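Local coordinates for protein APL1 (Anopheles gambiae, PDB 3O6N) that probably works with the leucine-rich repeat protein LRIM1, as a heterodimer, to regulate complement-like immunity in the mosquito, at residues L260-Q272 / V285-L297. Numbering follows the deposited sequence.
Sequences LEKIMYHPFVKMQ and VALNLYGQPIPTL
Three nearly straight backbone hydrogen bonds tie Glu261 and Ile263 to Val285, Ala286 and Asn288. Val285 N gives to Glu261 O (2.9 Å), Ile263 N to Ala286 O (3.0 Å), and Asn288 N to Ile263 O (2.8 Å), so Ile263 uses both its N-H and its carbonyl. Asn288 turns its amide along the chain that follows: with CG anti to the backbone N (chi1 -179°), OD1 accepts in its carbonyl plane from Tyr290 N, closing an Asx turn, and from Gly291 N, the Asx motif, an arrangement that an asparagine carboxamide is well shaped to make. One water donates to both Tyr265 O and Gln292 O, and a second joins Met271 O to Thr296 OG1, which is also hydrogen-bonded to Leu274 O. The segments belong to successive coils of the leucine-rich repeat solenoid, where 262-264 and 286-288 form a short parallel pair separate from the main row of strands. Tyr265 lays one ring face over the turn; Gly291 CA, with no side chain to obstruct it, makes a CH-pi contact 3.9 Å from the ring centroid, while the Asn288 amide stands at the ring edge. On the buried side, branched aliphatic groups fill the core: Leu287 CD1 lies 3.8 Å from Ile263 CB, with the two side chains side by side. Farther along, Ile294, its chain extended past CG1 (chi2 164°), sets CD1 3.7 Å from Phe268 CB, and the Phe268 side chain also touches Leu277 of strand 276-278.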
loop_
_atom_site.group_PDB
_atom_site.type_symbol
_atom_site.label_atom_id
_atom_site.label_comp_id
_atom_site.label_asym_id
_atom_site.label_seq_id
_atom_site.Cartn_x
_atom_site.Cartn_y
_atom_site.Cartn_z
ATOM N N LEU A 260 8.144 10.630 15.243
ATOM C CA LEU A 260 7.232 11.342 16.129
ATOM C C LEU A 260 7.770 11.347 17.555
ATOM O O LEU A 260 8.249 10.330 18.051
ATOM C CB LEU A 260 5.847 10.695 16.099
ATOM C CG LEU A 260 5.159 10.644 14.734
ATOM C CD1 LEU A 260 3.838 9.897 14.842
ATOM C CD2 LEU A 260 4.948 12.054 14.178
ATOM N N GLU A 261 7.685 12.496 18.214
ATOM C CA GLU A 261 8.220 12.634 19.563
ATOM C C GLU A 261 7.125 12.767 20.609
ATOM O O GLU A 261 7.366 12.565 21.798
ATOM C CB GLU A 261 9.180 13.820 19.640
ATOM C CG GLU A 261 10.409 13.645 18.766
ATOM C CD GLU A 261 11.338 14.837 18.823
ATOM O OE1 GLU A 261 11.055 15.776 19.596
ATOM O OE2 GLU A 261 12.352 14.831 18.094
ATOM N N LYS A 262 5.923 13.118 20.169
ATOM C CA LYS A 262 4.782 13.141 21.071
ATOM C C LYS A 262 3.472 12.876 20.343
ATOM O O LYS A 262 3.346 13.133 19.147
ATOM C CB LYS A 262 4.715 14.462 21.842
ATOM C CG LYS A 262 4.512 15.690 20.978
ATOM C CD LYS A 262 4.598 16.955 21.819
ATOM C CE LYS A 262 4.487 18.204 20.960
ATOM N NZ LYS A 262 4.745 19.442 21.752
ATOM N N ILE A 263 2.508 12.338 21.081
ATOM C CA ILE A 263 1.158 12.140 20.581
ATOM C C ILE A 263 0.179 12.850 21.511
ATOM O O ILE A 263 0.108 12.544 22.703
ATOM C CB ILE A 263 0.794 10.643 20.490
ATOM C CG1 ILE A 263 1.575 9.962 19.359
ATOM C CG2 ILE A 263 -0.706 10.472 20.270
ATOM C CD1 ILE A 263 1.174 10.437 17.958
ATOM N N MET A 264 -0.553 13.814 20.963
ATOM C CA MET A 264 -1.564 14.554 21.713
ATOM C C MET A 264 -2.942 14.246 21.148
ATOM O O MET A 264 -3.062 13.761 20.029
ATOM C CB MET A 264 -1.311 16.062 21.624
ATOM C CG MET A 264 -0.070 16.541 22.356
ATOM S SD MET A 264 -0.261 16.516 24.150
ATOM C CE MET A 264 1.352 17.104 24.665
ATOM N N TYR A 265 -3.983 14.550 21.914
ATOM C CA TYR A 265 -5.339 14.226 21.494
ATOM C C TYR A 265 -5.864 15.183 20.419
ATOM O O TYR A 265 -6.789 14.851 19.679
ATOM C CB TYR A 265 -6.274 14.233 22.703
ATOM C CG TYR A 265 -6.346 15.572 23.407
ATOM C CD1 TYR A 265 -7.189 16.577 22.945
ATOM C CD2 TYR A 265 -5.574 15.830 24.532
ATOM C CE1 TYR A 265 -7.257 17.802 23.588
ATOM C CE2 TYR A 265 -5.638 17.051 25.180
ATOM C CZ TYR A 265 -6.477 18.031 24.705
ATOM O OH TYR A 265 -6.535 19.241 25.354
ATOM N N HIS A 266 -5.264 16.363 20.324
ATOM C CA HIS A 266 -5.793 17.414 19.451
ATOM C C HIS A 266 -6.075 16.984 18.006
ATOM O O HIS A 266 -7.160 17.238 17.492
ATOM C CB HIS A 266 -4.901 18.658 19.489
ATOM C CG HIS A 266 -4.816 19.290 20.842
ATOM N ND1 HIS A 266 -3.775 19.052 21.713
ATOM C CD2 HIS A 266 -5.658 20.135 21.485
ATOM C CE1 HIS A 266 -3.972 19.733 22.828
ATOM N NE2 HIS A 266 -5.107 20.398 22.715
ATOM N N PRO A 267 -5.107 16.325 17.350
ATOM C CA PRO A 267 -5.297 15.952 15.943
ATOM C C PRO A 267 -6.392 14.906 15.727
ATOM O O PRO A 267 -6.799 14.696 14.586
ATOM C CB PRO A 267 -3.939 15.361 15.551
ATOM C CG PRO A 267 -2.975 15.900 16.549
ATOM C CD PRO A 267 -3.750 16.003 17.823
ATOM N N PHE A 268 -6.854 14.265 16.799
ATOM C CA PHE A 268 -7.797 13.156 16.688
ATOM C C PHE A 268 -9.234 13.520 17.068
ATOM O O PHE A 268 -10.123 12.675 16.996
ATOM C CB PHE A 268 -7.326 11.975 17.558
ATOM C CG PHE A 268 -5.958 11.459 17.194
ATOM C CD1 PHE A 268 -5.807 10.491 16.215
ATOM C CD2 PHE A 268 -4.824 11.950 17.821
ATOM C CE1 PHE A 268 -4.554 10.017 15.871
ATOM C CE2 PHE A 268 -3.564 11.480 17.482
ATOM C CZ PHE A 268 -3.432 10.511 16.502
ATOM N N VAL A 269 -9.466 14.768 17.464
ATOM C CA VAL A 269 -10.770 15.156 18.000
ATOM C C VAL A 269 -11.908 15.047 16.985
ATOM O O VAL A 269 -13.082 15.004 17.362
ATOM C CB VAL A 269 -10.761 16.591 18.584
ATOM C CG1 VAL A 269 -9.738 16.706 19.704
ATOM C CG2 VAL A 269 -10.492 17.611 17.489
ATOM N N LYS A 270 -11.565 15.013 15.702
ATOM C CA LYS A 270 -12.577 14.939 14.652
ATOM C C LYS A 270 -12.777 13.514 14.155
ATOM O O LYS A 270 -13.589 13.270 13.262
ATOM C CB LYS A 270 -12.212 15.847 13.473
ATOM C CG LYS A 270 -12.083 17.316 13.831
ATOM C CD LYS A 270 -13.318 17.824 14.544
ATOM C CE LYS A 270 -13.181 19.300 14.891
ATOM N NZ LYS A 270 -14.141 19.724 15.954
ATOM N N MET A 271 -12.027 12.576 14.728
ATOM C CA MET A 271 -12.138 11.175 14.340
ATOM C C MET A 271 -13.487 10.616 14.778
ATOM O O MET A 271 -13.806 10.598 15.964
ATOM C CB MET A 271 -11.012 10.351 14.966
ATOM C CG MET A 271 -9.608 10.799 14.581
ATOM S SD MET A 271 -9.167 10.281 12.917
ATOM C CE MET A 271 -7.522 10.969 12.736
ATOM N N GLN A 272 -14.274 10.150 13.816
ATOM C CA GLN A 272 -15.603 9.624 14.104
ATOM C C GLN A 272 -15.607 8.118 14.350
ATOM O O GLN A 272 -16.506 7.597 15.004
ATOM C CB GLN A 272 -16.549 9.943 12.945
ATOM C CG GLN A 272 -16.799 11.422 12.730
ATOM C CD GLN A 272 -17.305 11.720 11.333
ATOM O OE1 GLN A 272 -16.540 12.136 10.461
ATOM N NE2 GLN A 272 -18.597 11.504 11.108
ATOM N N VAL A 285 8.143 10.464 23.637
ATOM C CA VAL A 285 8.486 10.692 25.034
ATOM C C VAL A 285 7.277 11.221 25.788
ATOM O O VAL A 285 7.305 11.343 27.010
ATOM C CB VAL A 285 9.650 11.693 25.187
ATOM C CG1 VAL A 285 10.938 11.109 24.635
ATOM C CG2 VAL A 285 9.313 13.018 24.513
ATOM N N ALA A 286 6.215 11.535 25.053
ATOM C CA ALA A 286 5.028 12.138 25.648
ATOM C C ALA A 286 3.754 11.625 24.992
ATOM O O ALA A 286 3.675 11.510 23.769
ATOM C CB ALA A 286 5.096 13.654 25.542
ATOM N N LEU A 287 2.752 11.333 25.813
ATOM C CA LEU A 287 1.478 10.834 25.320
ATOM C C LEU A 287 0.315 11.420 26.107
ATOM O O LEU A 287 0.218 11.228 27.318
ATOM C CB LEU A 287 1.438 9.310 25.438
ATOM C CG LEU A 287 0.093 8.661 25.113
ATOM C CD1 LEU A 287 -0.188 8.768 23.627
ATOM C CD2 LEU A 287 0.086 7.202 25.560
ATOM N N ASN A 288 -0.572 12.131 25.422
ATOM C CA ASN A 288 -1.790 12.614 26.060
ATOM C C ASN A 288 -3.013 12.315 25.211
ATOM O O ASN A 288 -3.334 13.057 24.284
ATOM C CB ASN A 288 -1.713 14.117 26.356
ATOM C CG ASN A 288 -2.968 14.643 27.034
ATOM O OD1 ASN A 288 -4.013 13.992 27.023
ATOM N ND2 ASN A 288 -2.871 15.832 27.627
ATOM N N LEU A 289 -3.692 11.221 25.536
ATOM C CA LEU A 289 -4.985 10.918 24.944
ATOM C C LEU A 289 -6.062 10.942 26.028
ATOM O O LEU A 289 -7.122 10.339 25.874
ATOM C CB LEU A 289 -4.957 9.555 24.240
ATOM C CG LEU A 289 -4.119 9.478 22.960
ATOM C CD1 LEU A 289 -4.072 8.046 22.434
ATOM C CD2 LEU A 289 -4.651 10.436 21.894
ATOM N N TYR A 290 -5.781 11.639 27.126
ATOM C CA TYR A 290 -6.746 11.756 28.219
ATOM C C TYR A 290 -7.498 13.089 28.221
ATOM O O TYR A 290 -8.594 13.182 28.770
ATOM C CB TYR A 290 -6.092 11.502 29.584
ATOM C CG TYR A 290 -4.773 12.210 29.808
ATOM C CD1 TYR A 290 -4.721 13.464 30.408
ATOM C CD2 TYR A 290 -3.574 11.608 29.440
ATOM C CE1 TYR A 290 -3.511 14.104 30.621
ATOM C CE2 TYR A 290 -2.363 12.238 29.647
ATOM C CZ TYR A 290 -2.336 13.485 30.234
ATOM O OH TYR A 290 -1.123 14.106 30.433
ATOM N N GLY A 291 -6.912 14.114 27.608
ATOM C CA GLY A 291 -7.611 15.378 27.435
ATOM C C GLY A 291 -8.926 15.154 26.708
ATOM O O GLY A 291 -9.965 15.705 27.080
ATOM N N GLN A 292 -8.872 14.343 25.656
ATOM C CA GLN A 292 -10.069 13.873 24.973
ATOM C C GLN A 292 -9.772 12.526 24.326
ATOM O O GLN A 292 -9.167 12.463 23.252
ATOM C CB GLN A 292 -10.548 14.879 23.923
ATOM C CG GLN A 292 -11.843 14.469 23.232
ATOM C CD GLN A 292 -12.365 15.530 22.276
ATOM O OE1 GLN A 292 -12.339 16.723 22.580
ATOM N NE2 GLN A 292 -12.839 15.097 21.111
ATOM N N PRO A 293 -10.176 11.438 24.992
ATOM C CA PRO A 293 -9.914 10.101 24.456
ATOM C C PRO A 293 -10.619 9.890 23.130
ATOM O O PRO A 293 -11.582 10.593 22.813
ATOM C CB PRO A 293 -10.507 9.175 25.518
ATOM C CG PRO A 293 -10.483 9.992 26.785
ATOM C CD PRO A 293 -10.770 11.392 26.338
ATOM N N ILE A 294 -10.116 8.933 22.361
ATOM C CA ILE A 294 -10.741 8.534 21.108
ATOM C C ILE A 294 -11.698 7.400 21.446
ATOM O O ILE A 294 -11.267 6.277 21.707
ATOM C CB ILE A 294 -9.681 8.060 20.096
ATOM C CG1 ILE A 294 -8.626 9.151 19.898
ATOM C CG2 ILE A 294 -10.329 7.669 18.767
ATOM C CD1 ILE A 294 -7.355 8.673 19.248
ATOM N N PRO A 295 -13.003 7.703 21.469
ATOM C CA PRO A 295 -14.051 6.804 21.970
ATOM C C PRO A 295 -14.066 5.448 21.277
ATOM O O PRO A 295 -14.286 4.424 21.927
ATOM C CB PRO A 295 -15.344 7.561 21.646
ATOM C CG PRO A 295 -14.942 8.986 21.548
ATOM C CD PRO A 295 -13.554 8.982 20.989
ATOM N N THR A 296 -13.833 5.448 19.970
ATOM C CA THR A 296 -13.959 4.240 19.163
ATOM C C THR A 296 -12.681 3.402 19.089
ATOM O O THR A 296 -12.679 2.334 18.476
ATOM C CB THR A 296 -14.385 4.590 17.718
ATOM O OG1 THR A 296 -13.504 5.595 17.202
ATOM C CG2 THR A 296 -15.807 5.125 17.692
ATOM N N LEU A 297 -11.601 3.872 19.707
ATOM C CA LEU A 297 -10.305 3.206 19.553
ATOM C C LEU A 297 -10.282 1.810 20.191
ATOM O O LEU A 297 -10.730 1.628 21.326
ATOM C CB LEU A 297 -9.172 4.071 20.115
ATOM C CG LEU A 297 -7.768 3.739 19.598
ATOM C CD1 LEU A 297 -7.672 3.997 18.090
ATOM C CD2 LEU A 297 -6.704 4.527 20.351
HETATM O O HOH W 1 -8.979 13.233 20.597
HETATM O O HOH W 2 -14.253 8.224 17.768
#